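Local structure of putative exported protein (Bordetella pertussis Tohama I, 2PFY) at residues A[3-8]-A[43-48]; A[18-23]-A[114-119]; A[62-67]-A[209-214]. The protein binds pyroglutamic acid as the extracytoplasmic solute receptor of a tripartite ATP-independent periplasmic transport system, to whose membrane components it probably delivers this ligand. All coordinates share one frame; numbering follows the deposited sequence.

Overall arrangement
All three contacts belong to one five-stranded sheet. Contact 3 is its buried middle, where strands 62-66 and 208-214 pair through regular backbone hydrogen bonds. Contact 2, also buried, sets helix 15-30 against the outermost strand 112-119 and relies on aromatic packing and a water. Contact 1, only partly buried, ties strand 2-7 and the residue after it to a loop by one direct bond, one water and a few methyl groups. Strand 2-7 adjoins 62-66, and 112-119 adjoins 208-214, so backbone bonds run from contact 3 to both others; Met6 also packs on Phe23. Contacts 1 and 3 supply Arg48 and Leu66 to the pyroglutamate pocket, while contact 2 stands farther back.

Contact 1 (A[3-8]-A[43-48]); sequences SWTMTA and STLLKR. With PCA (pyroglutamic acid), chain E.
Ser43 N donates to Ala8 O in the direct hydrogen bond between residues 3-8 and 43-48. The bond is 3.0 Å long and nearly straight (166° at the hydrogen), with the donor in the carbonyl plane. Ser43 OG bonds to the carbonyl of Glu9, the residue after Ala8, so the serine holds two successive carbonyls. A second polar link passes through water 1, which lies 2.6 Å from Thr7 OG1 and accepts from Leu45 N at 3.0 Å. With chi1 of Thr7 at 179°, OG1 lies trans to the amide nitrogen and faces the water, and CG2 is turned to an apolar partner.

That partner is Leu46, whose CD1 meets Thr7 CG2 at 3.9 Å, the two side chains crossing at about a right angle. Thr5, two residues back on the same side of the strand, brings CG2 to 3.5 Å from Leu45 CD2, closer than usual for methyl groups.

Strand 2-7, helix 15-30 and strand 35-40 form a beta-alpha-beta crossover in the sheet of this periplasmic-binding-protein fold. Residues 43-48 follow it, leading toward helix 51-57 and the ligand site.

Charged contacts belong to Arg48 at the end of the loop. Its chain bends at chi3 (-74°), and NH1 and NH2 both donate to one carboxylate oxygen of pyroglutamic acid, PCA O, at 3.1 and 3.0 Å, gripping it from the guanidinium edge. NE makes a salt bridge with Glu9 and NH1 also reaches Tyr145 O, which fixes the rotation of the group. Arg143, Thr165, Thr182, Ser183 and Thr186 bond to the same ligand.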
loop_
_atom_site.group_PDB
_atom_site.type_symbol
_atom_site.label_atom_id
_atom_site.label_comp_id
_atom_site.label_asym_id
_atom_site.label_seq_id
_atom_site.Cartn_x
_atom_site.Cartn_y
_atom_site.Cartn_z
ATOM N N SER A 3 20.884 -2.211 -17.953
ATOM C CA SER A 3 19.643 -2.958 -17.699
ATOM C C SER A 3 19.445 -3.118 -16.207
ATOM O O SER A 3 20.359 -3.575 -15.505
ATOM C CB SER A 3 19.703 -4.370 -18.291
ATOM O OG SER A 3 20.257 -4.332 -19.579
ATOM N N TRP A 4 18.234 -2.815 -15.742
ATOM C CA TRP A 4 17.816 -2.953 -14.347
ATOM C C TRP A 4 16.697 -3.976 -14.323
ATOM O O TRP A 4 15.843 -3.974 -15.226
ATOM C CB TRP A 4 16.991 -1.737 -14.012
ATOM C CG TRP A 4 17.397 -0.679 -13.176
ATOM C CD1 TRP A 4 16.535 0.216 -12.527
ATOM C CD2 TRP A 4 18.668 -0.252 -12.903
ATOM N NE1 TRP A 4 17.233 1.117 -11.831
ATOM C CE2 TRP A 4 18.556 0.866 -12.059
ATOM C CE3 TRP A 4 19.918 -0.702 -13.256
ATOM C CZ2 TRP A 4 19.642 1.515 -11.578
ATOM C CZ3 TRP A 4 20.939 -0.071 -12.787
ATOM C CH2 TRP A 4 20.819 1.026 -11.955
ATOM N N THR A 5 16.592 -4.731 -13.237
ATOM C CA THR A 5 15.405 -5.538 -13.005
ATOM C C THR A 5 14.620 -4.927 -11.862
ATOM O O THR A 5 15.182 -4.506 -10.845
ATOM C CB THR A 5 15.769 -7.009 -12.650
ATOM O OG1 THR A 5 16.486 -7.577 -13.763
ATOM C CG2 THR A 5 14.473 -7.855 -12.400
HETATM N N MSE A 6 13.310 -4.849 -12.051
HETATM C CA MSE A 6 12.446 -4.297 -11.052
HETATM C C MSE A 6 11.466 -5.367 -10.556
HETATM O O MSE A 6 10.948 -6.166 -11.347
HETATM C CB MSE A 6 11.666 -3.112 -11.637
HETATM C CG MSE A 6 10.674 -2.453 -10.665
HETATM SE SE MSE A 6 9.974 -0.776 -11.452
HETATM C CE MSE A 6 11.467 0.301 -11.697
ATOM N N THR A 7 11.190 -5.343 -9.259
ATOM C CA THR A 7 10.110 -6.177 -8.722
ATOM C C THR A 7 8.901 -5.269 -8.503
ATOM O O THR A 7 9.036 -4.125 -8.048
ATOM C CB THR A 7 10.525 -6.923 -7.416
ATOM O OG1 THR A 7 9.415 -7.709 -6.929
ATOM C CG2 THR A 7 10.945 -5.910 -6.302
ATOM N N ALA A 8 7.719 -5.778 -8.823
ATOM C CA ALA A 8 6.448 -5.131 -8.478
ATOM C C ALA A 8 5.589 -6.150 -7.761
ATOM O O ALA A 8 5.585 -7.360 -8.090
ATOM C CB ALA A 8 5.732 -4.621 -9.727
ATOM N N SER A 43 4.859 -10.215 -7.421
ATOM C CA SER A 43 5.707 -10.709 -6.333
ATOM C C SER A 43 6.390 -12.052 -6.676
ATOM O O SER A 43 6.762 -12.834 -5.781
ATOM C CB SER A 43 4.892 -10.843 -5.025
ATOM O OG SER A 43 4.413 -9.589 -4.564
ATOM N N THR A 44 6.593 -12.322 -7.957
ATOM C CA THR A 44 7.233 -13.592 -8.333
ATOM C C THR A 44 8.737 -13.599 -8.055
ATOM O O THR A 44 9.330 -14.669 -7.939
ATOM C CB THR A 44 6.958 -13.962 -9.811
ATOM O OG1 THR A 44 7.393 -12.888 -10.648
ATOM C CG2 THR A 44 5.470 -14.112 -10.010
ATOM N N LEU A 45 9.350 -12.418 -7.983
ATOM C CA LEU A 45 10.778 -12.299 -7.748
ATOM C C LEU A 45 11.037 -12.144 -6.243
ATOM O O LEU A 45 11.800 -12.884 -5.649
ATOM C CB LEU A 45 11.306 -11.069 -8.522
ATOM C CG LEU A 45 12.752 -10.843 -8.853
ATOM C CD1 LEU A 45 13.396 -12.185 -9.234
ATOM C CD2 LEU A 45 12.828 -9.815 -10.017
ATOM N N LEU A 46 10.408 -11.163 -5.640
ATOM C CA LEU A 46 10.481 -10.895 -4.207
ATOM C C LEU A 46 9.072 -10.686 -3.672
ATOM O O LEU A 46 8.295 -9.980 -4.283
ATOM C CB LEU A 46 11.259 -9.582 -3.948
ATOM C CG LEU A 46 12.770 -9.641 -4.245
ATOM C CD1 LEU A 46 13.370 -8.279 -4.450
ATOM C CD2 LEU A 46 13.483 -10.342 -3.096
ATOM N N LYS A 47 8.778 -11.249 -2.500
ATOM C CA LYS A 47 7.505 -11.027 -1.815
ATOM C C LYS A 47 7.600 -9.725 -1.024
ATOM O O LYS A 47 8.704 -9.247 -0.720
ATOM C CB LYS A 47 7.228 -12.206 -0.873
ATOM C CG LYS A 47 7.043 -13.523 -1.661
ATOM C CD LYS A 47 6.815 -14.697 -0.750
ATOM C CE LYS A 47 6.487 -15.968 -1.611
ATOM N NZ LYS A 47 7.681 -16.451 -2.351
ATOM N N ARG A 48 6.453 -9.166 -0.672
ATOM C CA ARG A 48 6.388 -7.887 0.021
ATOM C C ARG A 48 7.414 -7.710 1.158
ATOM O O ARG A 48 8.079 -6.697 1.183
ATOM C CB ARG A 48 4.968 -7.630 0.541
ATOM C CG ARG A 48 4.804 -6.381 1.388
ATOM C CD ARG A 48 3.317 -6.185 1.792
ATOM N NE ARG A 48 2.493 -5.725 0.672
ATOM C CZ ARG A 48 1.168 -5.869 0.611
ATOM N NH1 ARG A 48 0.526 -6.470 1.614
ATOM N NH2 ARG A 48 0.475 -5.422 -0.440
HETATM N N PCA E . -4.170 -3.937 -1.375
HETATM C CA PCA E . -2.925 -4.414 -0.728
HETATM C CB PCA E . -2.503 -3.433 0.338
HETATM C CG PCA E . -3.569 -2.378 0.382
HETATM C CD PCA E . -4.527 -2.736 -0.705
HETATM O OE PCA E . -5.490 -2.049 -1.027
HETATM C C PCA E . -3.142 -5.786 -0.119
HETATM O O PCA E . -2.221 -6.515 0.268
HETATM O OXT PCA E . -4.285 -6.189 -0.009
HETATM O O HOH W 1 8.274 -9.624 -8.283
#

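Contact 2 (A[18-23]-A[114-119]); sequences QNARQF and LVYGSP
Val115 and Tyr116 are consecutive on a strand, yet both send their side chains toward helix 18-23, because a classic beta bulge places the two of them opposite Val211 of the neighbouring strand. Phe23 receives both. Tyr116 CE2 sits over one face of its ring, 3.7 Å from CG and toward the rim, with the two ring planes inclined at 57°, while Val115 CG1 lies 3.9 Å from Phe23 CZ.

Tyr116 takes the first torsion that puts CG between the backbone N and the carbonyl carbon (chi1 78°), and its ring extends to the helix backbone, where OH lies 3.3 Å from Ala20 CA. Segment 18-23 runs roughly antiparallel to strand 114-119 (153°, axes 10.8 Å apart); its helix lies across one face of the sheet in this solute-binding-protein fold, where Phe23 also meets Met6 and Ile62.

A water joins the tyrosine hydroxyl to the helix. Water 2 is 2.8 Å from Tyr116 OH, at the ring edge, and accepts a weak hydrogen bond from Asn19 ND2. The stronger partner of ND2 is Ala236 O, on the long helix 223-257. Ser118 OG, though 3.2 Å from Asn19 ND2, is badly angled for it and donates instead to Gly117 O at 2.8 Å.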
loop_
_atom_site.group_PDB
_atom_site.type_symbol
_atom_site.label_atom_id
_atom_site.label_comp_id
_atom_site.label_asym_id
_atom_site.label_seq_id
_atom_site.Cartn_x
_atom_site.Cartn_y
_atom_site.Cartn_z
ATOM N N GLN A 18 0.625 -1.334 -13.338
ATOM C CA GLN A 18 0.590 -0.677 -14.651
ATOM C C GLN A 18 1.273 0.683 -14.586
ATOM O O GLN A 18 1.962 1.096 -15.514
ATOM C CB GLN A 18 -0.867 -0.557 -15.192
ATOM C CG GLN A 18 -1.430 -1.899 -15.635
ATOM C CD GLN A 18 -0.489 -2.660 -16.603
ATOM O OE1 GLN A 18 0.035 -2.072 -17.558
ATOM N NE2 GLN A 18 -0.254 -3.958 -16.335
ATOM N N ASN A 19 1.128 1.365 -13.473
ATOM C CA ASN A 19 1.819 2.663 -13.329
ATOM C C ASN A 19 3.368 2.488 -13.303
ATOM O O ASN A 19 4.117 3.271 -13.933
ATOM C CB ASN A 19 1.269 3.370 -12.081
ATOM C CG ASN A 19 1.742 4.810 -11.950
ATOM O OD1 ASN A 19 1.833 5.532 -12.925
ATOM N ND2 ASN A 19 2.047 5.221 -10.744
ATOM N N ALA A 20 3.841 1.442 -12.626
ATOM C CA ALA A 20 5.257 1.110 -12.608
ATOM C C ALA A 20 5.781 0.693 -14.002
ATOM O O ALA A 20 6.889 1.080 -14.398
ATOM C CB ALA A 20 5.542 0.043 -11.539
ATOM N N ARG A 21 4.988 -0.092 -14.736
ATOM C CA ARG A 21 5.298 -0.448 -16.135
ATOM C C ARG A 21 5.429 0.805 -17.022
ATOM O O ARG A 21 6.398 0.939 -17.834
ATOM C CB ARG A 21 4.274 -1.462 -16.702
ATOM C CG ARG A 21 4.443 -2.892 -16.016
ATOM C CD ARG A 21 3.655 -3.989 -16.764
ATOM N NE ARG A 21 3.901 -5.312 -16.178
ATOM C CZ ARG A 21 5.010 -6.028 -16.372
ATOM N NH1 ARG A 21 5.982 -5.560 -17.141
ATOM N NH2 ARG A 21 5.153 -7.217 -15.806
ATOM N N GLN A 22 4.507 1.744 -16.853
ATOM C CA GLN A 22 4.560 2.948 -17.676
ATOM C C GLN A 22 5.797 3.777 -17.292
ATOM O O GLN A 22 6.482 4.388 -18.167
ATOM C CB GLN A 22 3.260 3.748 -17.548
ATOM C CG GLN A 22 3.259 5.033 -18.422
ATOM C CD GLN A 22 1.897 5.699 -18.528
ATOM O OE1 GLN A 22 0.850 5.103 -18.210
ATOM N NE2 GLN A 22 1.908 6.960 -18.940
ATOM N N PHE A 23 6.075 3.815 -15.993
ATOM C CA PHE A 23 7.292 4.458 -15.458
ATOM C C PHE A 23 8.556 3.843 -16.079
ATOM O O PHE A 23 9.442 4.583 -16.541
ATOM C CB PHE A 23 7.312 4.397 -13.917
ATOM C CG PHE A 23 8.702 4.526 -13.322
ATOM C CD1 PHE A 23 9.290 5.787 -13.161
ATOM C CD2 PHE A 23 9.410 3.393 -12.935
ATOM C CE1 PHE A 23 10.601 5.909 -12.632
ATOM C CE2 PHE A 23 10.742 3.494 -12.408
ATOM C CZ PHE A 23 11.313 4.750 -12.243
ATOM N N LEU A 114 14.283 6.834 -2.598
ATOM C CA LEU A 114 12.847 6.917 -2.818
ATOM C C LEU A 114 12.627 7.580 -4.164
ATOM O O LEU A 114 12.981 8.735 -4.353
ATOM C CB LEU A 114 12.181 7.688 -1.660
ATOM C CG LEU A 114 10.699 8.171 -1.589
ATOM C CD1 LEU A 114 9.711 7.474 -2.513
ATOM C CD2 LEU A 114 10.226 8.129 -0.125
ATOM N N VAL A 115 12.099 6.822 -5.119
ATOM C CA VAL A 115 11.885 7.337 -6.457
ATOM C C VAL A 115 10.486 7.986 -6.547
ATOM O O VAL A 115 10.368 9.185 -6.864
ATOM C CB VAL A 115 12.078 6.236 -7.522
ATOM C CG1 VAL A 115 11.745 6.765 -8.918
ATOM C CG2 VAL A 115 13.525 5.642 -7.440
ATOM N N TYR A 116 9.424 7.226 -6.275
ATOM C CA TYR A 116 8.088 7.841 -6.261
ATOM C C TYR A 116 7.120 7.012 -5.414
ATOM O O TYR A 116 7.421 5.863 -5.104
ATOM C CB TYR A 116 7.553 8.072 -7.692
ATOM C CG TYR A 116 7.002 6.819 -8.384
ATOM C CD1 TYR A 116 5.669 6.382 -8.160
ATOM C CD2 TYR A 116 7.801 6.077 -9.261
ATOM C CE1 TYR A 116 5.178 5.193 -8.793
ATOM C CE2 TYR A 116 7.312 4.921 -9.933
ATOM C CZ TYR A 116 5.995 4.502 -9.673
ATOM O OH TYR A 116 5.520 3.384 -10.296
ATOM N N GLY A 117 5.986 7.630 -5.042
ATOM C CA GLY A 117 4.879 6.991 -4.333
ATOM C C GLY A 117 3.586 7.023 -5.138
ATOM O O GLY A 117 3.427 7.822 -6.070
ATOM N N SER A 118 2.656 6.127 -4.802
ATOM C CA SER A 118 1.290 6.211 -5.327
ATOM C C SER A 118 0.408 5.528 -4.325
ATOM O O SER A 118 0.860 4.620 -3.621
ATOM C CB SER A 118 1.148 5.539 -6.698
ATOM O OG SER A 118 1.796 6.301 -7.693
ATOM N N PRO A 119 -0.847 6.004 -4.209
ATOM C CA PRO A 119 -1.732 5.429 -3.201
ATOM C C PRO A 119 -2.563 4.254 -3.745
ATOM O O PRO A 119 -2.901 4.205 -4.929
ATOM C CB PRO A 119 -2.651 6.623 -2.854
ATOM C CG PRO A 119 -2.826 7.325 -4.206
ATOM C CD PRO A 119 -1.462 7.174 -4.888
HETATM O O HOH W 2 3.073 2.538 -9.276
#

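Contact 3 (A[62-67]-A[209-214]); sequences IGEVLV and SFVIAN
Gly63 and Ile212 form a hydrogen-bonded antiparallel pair in which each backbone N donates to the other's O at 2.9 Å. Val65 and Phe210 repeat the pattern: Val65 N reaches Phe210 O at 2.9 Å, and Phe210 N reaches Val65 O at 2.8 Å. CA-H...O contacts supplement them, as from Glu64 CA to Phe210 O.

Ile62, Glu64, Ser209 and Val211, from the non-hydrogen-bonded pairs, turn polar backbone atoms outward. Ile62 and Glu64 bond to Thr7 on one flank; on the other, Val211 bonds to both Val115 and Tyr116 at the bulge, and Ser209 to Ser118. Leu66 N donates to the carboxylate of Glu9. The strand order is 35-40, 2-7, 62-66, 208-214, 112-119, the 2-1-3-n-4 topology of class II periplasmic binding proteins, with 208-214 the antiparallel strand that enters from a distant part of the sequence. Leu66, at the end of its strand, touches the bound pyroglutamic acid.

Both carboxylate oxygens of buried Glu64 are occupied. A bend at chi2 (-84°) swings OE2 to Ser209 OG, which donates over 2.8 Å from the anti side, 26° out of the carboxylate plane; OE1 accepts from Glu9 N. Asn214, beyond the paired region, N-caps the next helix: OD1 accepts from Ala217 N and ND2 donates to Val55 O.

Apolar packing occupies both faces of the paired strands. Ile62 CD1 meets Val211 CG1 at 3.7 Å beside Glu64. On the reverse, the Phe210 ring lies between Ile212 CG2, over its centre, and Val67 CG2 on the opposite face, a CH-pi contact 3.7 Å from the ring centroid, while Val65 CG1 abuts its edge.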
loop_
_atom_site.group_PDB
_atom_site.type_symbol
_atom_site.label_atom_id
_atom_site.label_comp_id
_atom_site.label_asym_id
_atom_site.label_seq_id
_atom_site.Cartn_x
_atom_site.Cartn_y
_atom_site.Cartn_z
ATOM N N ILE A 62 15.748 -1.985 -8.282
ATOM C CA ILE A 62 14.637 -1.115 -7.995
ATOM C C ILE A 62 13.404 -1.990 -7.729
ATOM O O ILE A 62 13.281 -3.132 -8.264
ATOM C CB ILE A 62 14.439 -0.116 -9.189
ATOM C CG1 ILE A 62 13.468 1.025 -8.835
ATOM C CG2 ILE A 62 14.082 -0.897 -10.529
ATOM C CD1 ILE A 62 13.412 2.175 -9.909
ATOM N N GLY A 63 12.495 -1.505 -6.902
ATOM C CA GLY A 63 11.312 -2.323 -6.641
ATOM C C GLY A 63 10.163 -1.514 -6.092
ATOM O O GLY A 63 10.357 -0.449 -5.513
ATOM N N GLU A 64 8.960 -2.040 -6.311
ATOM C CA GLU A 64 7.758 -1.475 -5.774
ATOM C C GLU A 64 7.281 -2.296 -4.564
ATOM O O GLU A 64 7.333 -3.538 -4.569
ATOM C CB GLU A 64 6.682 -1.371 -6.888
ATOM C CG GLU A 64 5.367 -0.748 -6.408
ATOM C CD GLU A 64 4.458 -1.774 -5.743
ATOM O OE1 GLU A 64 4.406 -2.935 -6.253
ATOM O OE2 GLU A 64 3.827 -1.434 -4.711
ATOM N N VAL A 65 6.853 -1.589 -3.514
ATOM C CA VAL A 65 6.360 -2.252 -2.288
ATOM C C VAL A 65 5.447 -1.309 -1.497
ATOM O O VAL A 65 5.555 -0.069 -1.585
ATOM C CB VAL A 65 7.550 -2.828 -1.396
ATOM C CG1 VAL A 65 8.416 -1.703 -0.814
ATOM C CG2 VAL A 65 7.071 -3.786 -0.275
ATOM N N LEU A 66 4.536 -1.923 -0.745
ATOM C CA LEU A 66 3.694 -1.237 0.214
ATOM C C LEU A 66 4.615 -0.534 1.207
ATOM O O LEU A 66 5.480 -1.182 1.822
ATOM C CB LEU A 66 2.834 -2.285 0.952
ATOM C CG LEU A 66 1.795 -1.759 1.945
ATOM C CD1 LEU A 66 0.624 -1.098 1.178
ATOM C CD2 LEU A 66 1.299 -2.878 2.881
ATOM N N VAL A 67 4.426 0.774 1.372
ATOM C CA VAL A 67 5.257 1.593 2.282
ATOM C C VAL A 67 5.245 1.010 3.703
ATOM O O VAL A 67 6.317 0.771 4.318
ATOM C CB VAL A 67 4.780 3.100 2.294
ATOM C CG1 VAL A 67 5.506 3.907 3.401
ATOM C CG2 VAL A 67 4.976 3.740 0.919
ATOM N N SER A 209 1.995 3.019 -1.661
ATOM C CA SER A 209 2.970 2.104 -2.212
ATOM C C SER A 209 4.134 2.968 -2.716
ATOM O O SER A 209 3.920 4.099 -3.153
ATOM C CB SER A 209 2.256 1.341 -3.319
ATOM O OG SER A 209 3.040 1.231 -4.460
ATOM N N PHE A 210 5.366 2.498 -2.634
ATOM C CA PHE A 210 6.450 3.277 -3.268
ATOM C C PHE A 210 7.444 2.475 -4.078
ATOM O O PHE A 210 7.490 1.240 -3.985
ATOM C CB PHE A 210 7.161 4.318 -2.312
ATOM C CG PHE A 210 7.888 3.726 -1.106
ATOM C CD1 PHE A 210 8.354 4.591 -0.105
ATOM C CD2 PHE A 210 8.058 2.333 -0.922
ATOM C CE1 PHE A 210 9.022 4.103 1.064
ATOM C CE2 PHE A 210 8.719 1.838 0.221
ATOM C CZ PHE A 210 9.196 2.737 1.237
ATOM N N VAL A 211 8.219 3.197 -4.884
ATOM C CA VAL A 211 9.214 2.619 -5.749
ATOM C C VAL A 211 10.551 3.121 -5.222
ATOM O O VAL A 211 10.773 4.327 -5.090
ATOM C CB VAL A 211 8.989 2.987 -7.217
ATOM C CG1 VAL A 211 10.239 2.629 -8.111
ATOM C CG2 VAL A 211 7.734 2.257 -7.741
ATOM N N ILE A 212 11.408 2.184 -4.854
ATOM C CA ILE A 212 12.637 2.515 -4.139
ATOM C C ILE A 212 13.801 1.882 -4.930
ATOM O O ILE A 212 13.661 0.775 -5.443
ATOM C CB ILE A 212 12.613 2.007 -2.641
ATOM C CG1 ILE A 212 12.205 0.522 -2.549
ATOM C CG2 ILE A 212 11.665 2.867 -1.757
ATOM C CD1 ILE A 212 12.420 -0.151 -1.181
ATOM N N ALA A 213 14.940 2.581 -5.020
ATOM C CA ALA A 213 16.082 2.093 -5.796
ATOM C C ALA A 213 17.335 1.870 -4.945
ATOM O O ALA A 213 17.506 2.497 -3.903
ATOM C CB ALA A 213 16.381 3.016 -7.022
ATOM N N ASN A 214 18.172 0.929 -5.367
ATOM C CA ASN A 214 19.491 0.707 -4.727
ATOM C C ASN A 214 20.322 1.970 -4.982
ATOM O O ASN A 214 20.525 2.330 -6.130
ATOM C CB ASN A 214 20.162 -0.524 -5.325
ATOM C CG ASN A 214 21.540 -0.810 -4.702
ATOM O OD1 ASN A 214 22.566 -0.244 -5.116
ATOM N ND2 ASN A 214 21.560 -1.685 -3.703
#